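Local coordinates for protocadherin gamma-B3 (Homo sapiens, PDB 5K8R), which probably mediates calcium-dependent cell adhesion through its extracellular cadherin repeats and may help establish and maintain specific neuronal connections in the brain, at residues Pro32-Arg37 / Glu81-Phe86; Asp204-Pro209 / Ala291-His296; Met216-Val221 / Lys302-Ile307. All blocks are in the same frame, centred on the assembly; numbering follows the deposited sequence.

Interaction 1 of 3, residues Pro32-Arg37 / Glu81-Phe86; sequences PTRNLR and EKPLNF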
# COMPACT_ATOMS: atom_id res chain seq x y z
N PRO A 32 -26.35 79.29 -11.24
CA PRO A 32 -27.72 78.91 -10.85
C PRO A 32 -28.74 78.76 -11.97
O PRO A 32 -29.59 77.87 -11.91
CB PRO A 32 -28.04 80.07 -9.91
CG PRO A 32 -27.47 81.27 -10.58
CD PRO A 32 -26.45 80.81 -11.59
N THR A 33 -28.65 79.60 -12.99
CA THR A 33 -29.62 79.61 -14.07
C THR A 33 -29.57 78.29 -14.83
O THR A 33 -30.54 77.90 -15.48
CB THR A 33 -29.36 80.77 -15.05
OG1 THR A 33 -29.27 82.01 -14.33
CG2 THR A 33 -30.49 80.87 -16.07
N ARG A 34 -28.44 77.59 -14.73
CA ARG A 34 -28.22 76.33 -15.40
C ARG A 34 -28.57 75.10 -14.60
O ARG A 34 -28.99 74.12 -15.13
CB ARG A 34 -26.83 76.28 -15.96
CG ARG A 34 -26.59 77.44 -16.87
CD ARG A 34 -25.98 77.03 -18.17
NE ARG A 34 -26.83 76.11 -18.88
CZ ARG A 34 -26.49 75.56 -20.02
NH1 ARG A 34 -25.33 75.84 -20.54
NH2 ARG A 34 -27.31 74.74 -20.63
N ASN A 35 -28.38 75.18 -13.31
CA ASN A 35 -28.80 74.13 -12.38
C ASN A 35 -28.21 72.77 -12.77
O ASN A 35 -28.92 71.81 -13.07
CB ASN A 35 -30.33 74.07 -12.30
CG ASN A 35 -30.82 73.24 -11.13
OD1 ASN A 35 -30.11 73.06 -10.14
ND2 ASN A 35 -32.05 72.74 -11.23
N LEU A 36 -26.88 72.71 -12.76
CA LEU A 36 -26.19 71.46 -13.07
C LEU A 36 -26.55 70.39 -12.05
O LEU A 36 -26.72 70.68 -10.86
CB LEU A 36 -24.68 71.68 -13.08
CG LEU A 36 -24.13 72.90 -13.82
CD1 LEU A 36 -22.62 72.98 -13.65
CD2 LEU A 36 -24.50 72.85 -15.28
N ARG A 37 -26.65 69.15 -12.52
CA ARG A 37 -26.86 68.05 -11.58
C ARG A 37 -26.35 66.75 -12.18
O ARG A 37 -26.26 66.60 -13.40
CB ARG A 37 -28.34 67.92 -11.18
CG ARG A 37 -29.29 67.78 -12.34
CD ARG A 37 -30.74 67.87 -11.87
NE ARG A 37 -31.68 67.78 -12.98
CZ ARG A 37 -32.05 68.81 -13.73
NH1 ARG A 37 -31.55 70.02 -13.49
NH2 ARG A 37 -32.92 68.64 -14.72
N GLU A 81 -29.72 72.80 -17.62
CA GLU A 81 -30.94 73.32 -18.20
C GLU A 81 -30.74 74.78 -18.58
O GLU A 81 -29.77 75.42 -18.19
CB GLU A 81 -32.14 73.16 -17.24
CG GLU A 81 -31.86 73.53 -15.80
CD GLU A 81 -33.07 73.30 -14.91
OE1 GLU A 81 -34.18 73.69 -15.31
OE2 GLU A 81 -32.90 72.73 -13.81
N LYS A 82 -31.69 75.28 -19.37
CA LYS A 82 -31.62 76.62 -19.95
C LYS A 82 -30.30 76.90 -20.66
O LYS A 82 -29.50 77.72 -20.20
CB LYS A 82 -31.86 77.68 -18.86
CG LYS A 82 -33.22 77.60 -18.21
CD LYS A 82 -33.40 78.67 -17.15
CE LYS A 82 -34.78 78.61 -16.53
NZ LYS A 82 -35.05 77.28 -15.91
N PRO A 83 -30.04 76.21 -21.79
CA PRO A 83 -30.86 75.15 -22.39
C PRO A 83 -30.52 73.77 -21.84
O PRO A 83 -29.46 73.60 -21.23
CB PRO A 83 -30.52 75.25 -23.87
CG PRO A 83 -29.10 75.69 -23.88
CD PRO A 83 -28.93 76.60 -22.68
N LEU A 84 -31.40 72.80 -22.05
CA LEU A 84 -31.15 71.44 -21.58
C LEU A 84 -30.05 70.79 -22.41
O LEU A 84 -30.06 70.86 -23.64
CB LEU A 84 -32.43 70.61 -21.66
CG LEU A 84 -33.42 70.74 -20.50
CD1 LEU A 84 -34.71 70.02 -20.83
CD2 LEU A 84 -32.81 70.17 -19.23
N ASN A 85 -29.10 70.15 -21.73
CA ASN A 85 -27.98 69.51 -22.40
C ASN A 85 -27.37 68.45 -21.48
O ASN A 85 -27.33 68.63 -20.26
CB ASN A 85 -26.90 70.53 -22.80
CG ASN A 85 -27.11 71.09 -24.19
OD1 ASN A 85 -27.56 70.38 -25.10
ND2 ASN A 85 -26.80 72.37 -24.37
N PHE A 86 -26.86 67.39 -22.10
CA PHE A 86 -26.18 66.32 -21.39
C PHE A 86 -24.67 66.53 -21.52
O PHE A 86 -24.19 66.99 -22.56
CB PHE A 86 -26.58 64.96 -21.97
CG PHE A 86 -27.75 64.32 -21.28
CD1 PHE A 86 -28.03 64.61 -19.95
CD2 PHE A 86 -28.58 63.45 -21.95
CE1 PHE A 86 -29.11 64.03 -19.31
CE2 PHE A 86 -29.66 62.86 -21.32
CZ PHE A 86 -29.92 63.15 -20.00
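The hairpin loop that joins strands 73-80 and 85-94 of the first cadherin repeat is fastened to the end of helix 31-34 chiefly through Glu81 and Arg34. Glu81 N donates to Arg34 O (2.9 Å), just before Asn35 leaves helical geometry with a positive phi. The side chain of Arg34 answers in the other direction. Bends at chi2 (-132°) and chi3 (60°) curl it over the loop, and Arg34 NE gives its N-H to Glu81 O at 3.1 Å; the oxygen lies in the guanidinium plane, while the nitrogen stands above the carbonyl plane. One guanidinium face comes down on Lys82 O and on Pro83 CD, 3.2 Å from Arg34 NH2; the peptide bond before Pro83 is cis. With an alanine in place of Arg34, Glu81 O would probably lose this donor and a gap would be left beside the proline ring. At the end of its side chain, Glu81 OE2 is gripped from opposite faces of its plane: Asn35 ND2 comes at 2.7 Å nearly along the C-O axis, and Arg37 NH1 forms a salt bridge at 3.0 Å from above the carboxylate, whose plane is turned 71° from the guanidinium. Lys82 NZ adds only a long pairing to Glu81 OE1. The loop also faces the second subunit: Lys82 N bonds Glu322 of that subunit, and Phe86 packs on its Leu338. Although Glu81 is buried and packs against the subunit's Glu322, the surrounding positive charges and the amide are likely to keep its carboxylate ionised.

Interaction 2 of 3, residues Asp204-Pro209 / Ala291-His296; sequences DANDNP and AKDGGH. With CA (calcium ion), chain J; CA (calcium ion), chain H; CA (calcium ion), chain I.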
# COMPACT_ATOMS: atom_id res chain seq x y z
N ASP A 204 3.78 6.55 5.05
CA ASP A 204 4.69 5.43 5.26
C ASP A 204 4.91 4.65 3.98
O ASP A 204 3.99 4.45 3.18
CB ASP A 204 4.14 4.50 6.34
CG ASP A 204 5.09 3.36 6.67
OD1 ASP A 204 6.29 3.64 6.88
OD2 ASP A 204 4.64 2.20 6.71
N ALA A 205 6.15 4.20 3.80
CA ALA A 205 6.51 3.26 2.74
C ALA A 205 7.15 2.03 3.37
O ALA A 205 7.69 2.08 4.48
CB ALA A 205 7.46 3.89 1.73
N ASN A 206 7.08 0.91 2.65
CA ASN A 206 7.61 -0.36 3.15
C ASN A 206 9.11 -0.47 2.84
O ASN A 206 9.57 -1.36 2.12
CB ASN A 206 6.83 -1.52 2.55
CG ASN A 206 7.08 -2.82 3.29
OD1 ASN A 206 6.99 -2.88 4.52
ND2 ASN A 206 7.42 -3.87 2.55
N ASP A 207 9.87 0.46 3.41
CA ASP A 207 11.31 0.51 3.22
C ASP A 207 12.08 -0.17 4.34
O ASP A 207 13.31 -0.02 4.41
CB ASP A 207 11.77 1.97 3.07
CG ASP A 207 11.22 2.87 4.16
OD1 ASP A 207 10.86 2.37 5.25
OD2 ASP A 207 11.15 4.10 3.93
N ASN A 208 11.41 -0.92 5.20
CA ASN A 208 12.05 -1.62 6.32
C ASN A 208 11.61 -3.07 6.32
O ASN A 208 10.42 -3.35 6.58
CB ASN A 208 11.72 -0.95 7.65
CG ASN A 208 12.36 0.42 7.79
OD1 ASN A 208 13.53 0.53 8.15
ND2 ASN A 208 11.59 1.46 7.51
N PRO A 209 12.50 -4.02 6.04
CA PRO A 209 12.14 -5.43 6.13
C PRO A 209 12.03 -5.87 7.58
O PRO A 209 12.52 -5.17 8.48
CB PRO A 209 13.31 -6.14 5.42
CG PRO A 209 14.04 -5.06 4.67
CD PRO A 209 13.85 -3.82 5.48
N ALA A 291 9.73 -14.74 8.02
CA ALA A 291 8.84 -13.67 8.45
C ALA A 291 8.59 -12.74 7.28
O ALA A 291 9.55 -12.26 6.64
CB ALA A 291 9.42 -12.90 9.63
N LYS A 292 7.32 -12.48 6.98
CA LYS A 292 6.93 -11.61 5.88
C LYS A 292 6.08 -10.45 6.40
O LYS A 292 5.44 -10.56 7.45
CB LYS A 292 6.15 -12.37 4.81
CG LYS A 292 6.93 -13.48 4.12
CD LYS A 292 6.04 -14.27 3.18
CE LYS A 292 5.39 -13.36 2.14
NZ LYS A 292 4.48 -14.12 1.24
N ASP A 293 6.09 -9.35 5.66
CA ASP A 293 5.25 -8.20 5.99
C ASP A 293 4.22 -7.99 4.88
O ASP A 293 4.05 -8.83 3.98
CB ASP A 293 6.11 -6.96 6.23
CG ASP A 293 6.99 -6.59 5.04
OD1 ASP A 293 6.86 -7.23 3.97
OD2 ASP A 293 7.80 -5.65 5.18
N GLY A 294 3.51 -6.86 4.95
CA GLY A 294 2.49 -6.57 3.95
C GLY A 294 3.07 -6.31 2.57
O GLY A 294 2.47 -6.69 1.56
N GLY A 295 4.22 -5.66 2.51
CA GLY A 295 4.91 -5.40 1.26
C GLY A 295 5.78 -6.53 0.77
O GLY A 295 6.60 -6.32 -0.13
N HIS A 296 5.64 -7.73 1.35
CA HIS A 296 6.34 -8.94 0.93
C HIS A 296 7.84 -8.88 1.16
O HIS A 296 8.60 -9.61 0.51
CB HIS A 296 6.04 -9.28 -0.54
CG HIS A 296 4.58 -9.38 -0.84
ND1 HIS A 296 3.85 -8.34 -1.38
CD2 HIS A 296 3.70 -10.40 -0.67
CE1 HIS A 296 2.59 -8.72 -1.54
NE2 HIS A 296 2.48 -9.96 -1.11
CA CA J . 8.79 3.17 6.36
CA CA H . 8.06 -3.38 6.61
CA CA I . 12.02 5.13 6.05
O HOH W 1 13.77 6.46 4.87
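Asn206 and Asp293 converge on one calcium ion in the linker between the second and third cadherin repeats, where residues 204-208 (Asp-Ala-Asn-Asp-Asn) form the DXNDN calcium motif of the cadherin family. Asp204 begins the site from the second-repeat end: its OD1 binds a first calcium at 2.6 Å, and Ala205 O joins the same ion at 2.4 Å. Asn206, centre of an inverse gamma turn, projects instead toward the third repeat, where its side chain approaches Gly295 in the type I turn from Asp293 to His296 and helps to bind a different calcium. Asp207 turns back the other way and bridges two ions, OD1 reaching the first calcium at 2.5 Å and OD2 another calcium, also at 2.5 Å, that carries a water. Glu114 contributes to both of these bridged sites. Asn208 then offers its backbone O, at 2.4 Å, to the calcium already held by Asn206, and Pro209 leads on toward strand 211-212. Asp238, Asp240 and Asn244 help to complete that last site. With its CG between the backbone N and the carbonyl carbon (chi1 58°), Asp293 supplies OD2 to the same ion, 2.7 Å away.

Interaction 3 of 3, residues Met216-Val221 / Lys302-Ile307; sequences MYRVNV and KVQIDI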
# COMPACT_ATOMS: atom_id res chain seq x y z
N MET A 216 19.22 -17.34 15.51
CA MET A 216 19.14 -18.73 15.92
C MET A 216 18.46 -18.80 17.28
O MET A 216 18.90 -18.14 18.23
CB MET A 216 20.54 -19.37 15.99
CG MET A 216 20.59 -20.68 16.76
SD MET A 216 19.66 -22.01 15.98
CE MET A 216 20.65 -22.29 14.51
N TYR A 217 17.39 -19.58 17.37
CA TYR A 217 16.66 -19.80 18.62
C TYR A 217 16.89 -21.25 19.03
O TYR A 217 16.24 -22.16 18.51
CB TYR A 217 15.18 -19.49 18.45
CG TYR A 217 14.88 -18.06 18.06
CD1 TYR A 217 14.75 -17.07 19.02
CD2 TYR A 217 14.72 -17.71 16.72
CE1 TYR A 217 14.48 -15.76 18.66
CE2 TYR A 217 14.45 -16.40 16.35
CZ TYR A 217 14.32 -15.43 17.33
OH TYR A 217 14.05 -14.13 16.97
N ARG A 218 17.80 -21.46 19.97
CA ARG A 218 18.14 -22.80 20.44
C ARG A 218 17.51 -23.04 21.81
O ARG A 218 17.47 -22.14 22.66
CB ARG A 218 19.65 -22.99 20.52
CG ARG A 218 20.08 -24.43 20.75
CD ARG A 218 21.59 -24.60 20.63
NE ARG A 218 22.00 -25.99 20.76
CZ ARG A 218 23.25 -26.42 20.67
NH1 ARG A 218 24.23 -25.55 20.44
NH2 ARG A 218 23.53 -27.71 20.80
N VAL A 219 17.03 -24.27 22.02
CA VAL A 219 16.37 -24.63 23.27
C VAL A 219 16.48 -26.14 23.43
O VAL A 219 16.57 -26.88 22.44
CB VAL A 219 14.90 -24.15 23.28
CG1 VAL A 219 14.08 -24.93 22.26
CG2 VAL A 219 14.29 -24.27 24.67
N ASN A 220 16.48 -26.60 24.68
CA ASN A 220 16.54 -28.02 25.00
C ASN A 220 15.27 -28.41 25.75
O ASN A 220 14.95 -27.81 26.78
CB ASN A 220 17.78 -28.33 25.84
CG ASN A 220 18.06 -29.82 25.95
OD1 ASN A 220 17.15 -30.64 26.08
ND2 ASN A 220 19.34 -30.19 25.88
N VAL A 221 14.56 -29.40 25.22
CA VAL A 221 13.34 -29.91 25.84
C VAL A 221 13.45 -31.42 25.96
O VAL A 221 14.07 -32.09 25.13
CB VAL A 221 12.08 -29.51 25.04
CG1 VAL A 221 11.86 -28.01 25.09
CG2 VAL A 221 12.19 -29.99 23.60
N LYS A 302 16.71 -19.34 11.99
CA LYS A 302 16.70 -20.77 12.23
C LYS A 302 16.30 -21.06 13.67
O LYS A 302 16.42 -20.20 14.56
CB LYS A 302 18.06 -21.41 11.92
CG LYS A 302 18.43 -21.39 10.45
CD LYS A 302 19.70 -22.18 10.17
CE LYS A 302 20.03 -22.20 8.69
NZ LYS A 302 21.24 -23.02 8.40
N VAL A 303 15.82 -22.27 13.89
CA VAL A 303 15.37 -22.74 15.20
C VAL A 303 15.94 -24.14 15.41
O VAL A 303 15.73 -25.03 14.58
CB VAL A 303 13.83 -22.76 15.31
CG1 VAL A 303 13.39 -23.66 16.45
CG2 VAL A 303 13.30 -21.35 15.50
N GLN A 304 16.66 -24.32 16.51
CA GLN A 304 17.25 -25.61 16.86
C GLN A 304 16.62 -26.10 18.15
O GLN A 304 16.83 -25.50 19.21
CB GLN A 304 18.77 -25.52 16.98
CG GLN A 304 19.44 -26.85 17.25
CD GLN A 304 20.95 -26.79 17.14
OE1 GLN A 304 21.51 -25.83 16.60
NE2 GLN A 304 21.63 -27.81 17.65
N ILE A 305 15.86 -27.18 18.07
CA ILE A 305 15.20 -27.79 19.21
C ILE A 305 15.94 -29.09 19.52
O ILE A 305 15.83 -30.07 18.78
CB ILE A 305 13.71 -28.06 18.94
CG1 ILE A 305 13.01 -26.77 18.51
CG2 ILE A 305 13.04 -28.64 20.17
CD1 ILE A 305 11.59 -26.96 18.05
N ASP A 306 16.71 -29.08 20.61
CA ASP A 306 17.44 -30.26 21.04
C ASP A 306 16.61 -31.04 22.05
O ASP A 306 15.95 -30.47 22.92
CB ASP A 306 18.78 -29.86 21.67
CG ASP A 306 19.69 -29.16 20.68
OD1 ASP A 306 19.66 -29.51 19.48
OD2 ASP A 306 20.44 -28.25 21.11
N ILE A 307 16.63 -32.37 21.91
CA ILE A 307 15.85 -33.27 22.76
C ILE A 307 16.81 -34.02 23.67
O ILE A 307 17.81 -34.57 23.21
CB ILE A 307 15.01 -34.24 21.92
CG1 ILE A 307 14.04 -33.46 21.03
CG2 ILE A 307 14.25 -35.20 22.81
CD1 ILE A 307 13.09 -34.34 20.25
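Edge strand 216-222 of the third cadherin repeat runs parallel to strand 298-308, the pairing of this sheet's first and last strands along the chain, at one edge of the cadherin Greek-key sandwich. The axes of the two segments approach to 4.6 Å, and their directions differ by 9°; the backbone bonds pass back and forth: Tyr217 N to Lys302 O, Gln304 N to Tyr217 O, Val219 N to Gln304 O, Asp306 N to Val219 O and Val221 N to Asp306 O. The inner face is apolar and closely filled. There Val303 CG2 rests 4.0 Å from Tyr217 CB, and Val221 CG2 meets Ile305 CG2 at 3.8 Å. Strand 230-237 of the facing sheet covers Tyr217, Val219 and Val303, while Tyr217 OH is held by Thr213 and by Gln214 N.

The outer face, by contrast, is polar and more open to solvent. Met216, bent at chi2 and chi3, brings SD to 3.8 Å from Gln304 CB, and its CE lies near Lys302. Arg218 stays extended, with CG anti to N (chi1 -169°), and runs alongside Gln304, whose NE2 sits over one guanidinium face, offset toward the rim. Both groups converge on Asp306. Arg218 approaches side-on and spends two nitrogens on a single oxygen, NE at 2.8 Å from Asp306 OD2 and NH2 at 3.2 Å, with the carboxylate plane 80° from the guanidinium. The other oxygen, Asp306 OD1, which also bonds Ser284, takes Gln304 NE2 on its syn lone pair at 3.2 Å.

How the interactions relate
From the N terminus, interaction 1 comes first: it closes a loop of 43 residues within the first repeat and is complete before either other contact opens. Its centre lies about 88 Å from that of interaction 2 and about 115 Å from that of interaction 3, as expected of an elongated chain of repeats. Interactions 2 and 3 enclose 81 and 80 residues, respectively, and cross, their segments alternating along the chain. Interaction 2 joins the calcium linker to the third repeat, whereas interaction 3 pairs an edge strand with its neighbour inside that repeat. Strands 284-292 and 298-308, neighbours in this sheet, connect the two contacts, whose nearest atoms are about 9 Å apart.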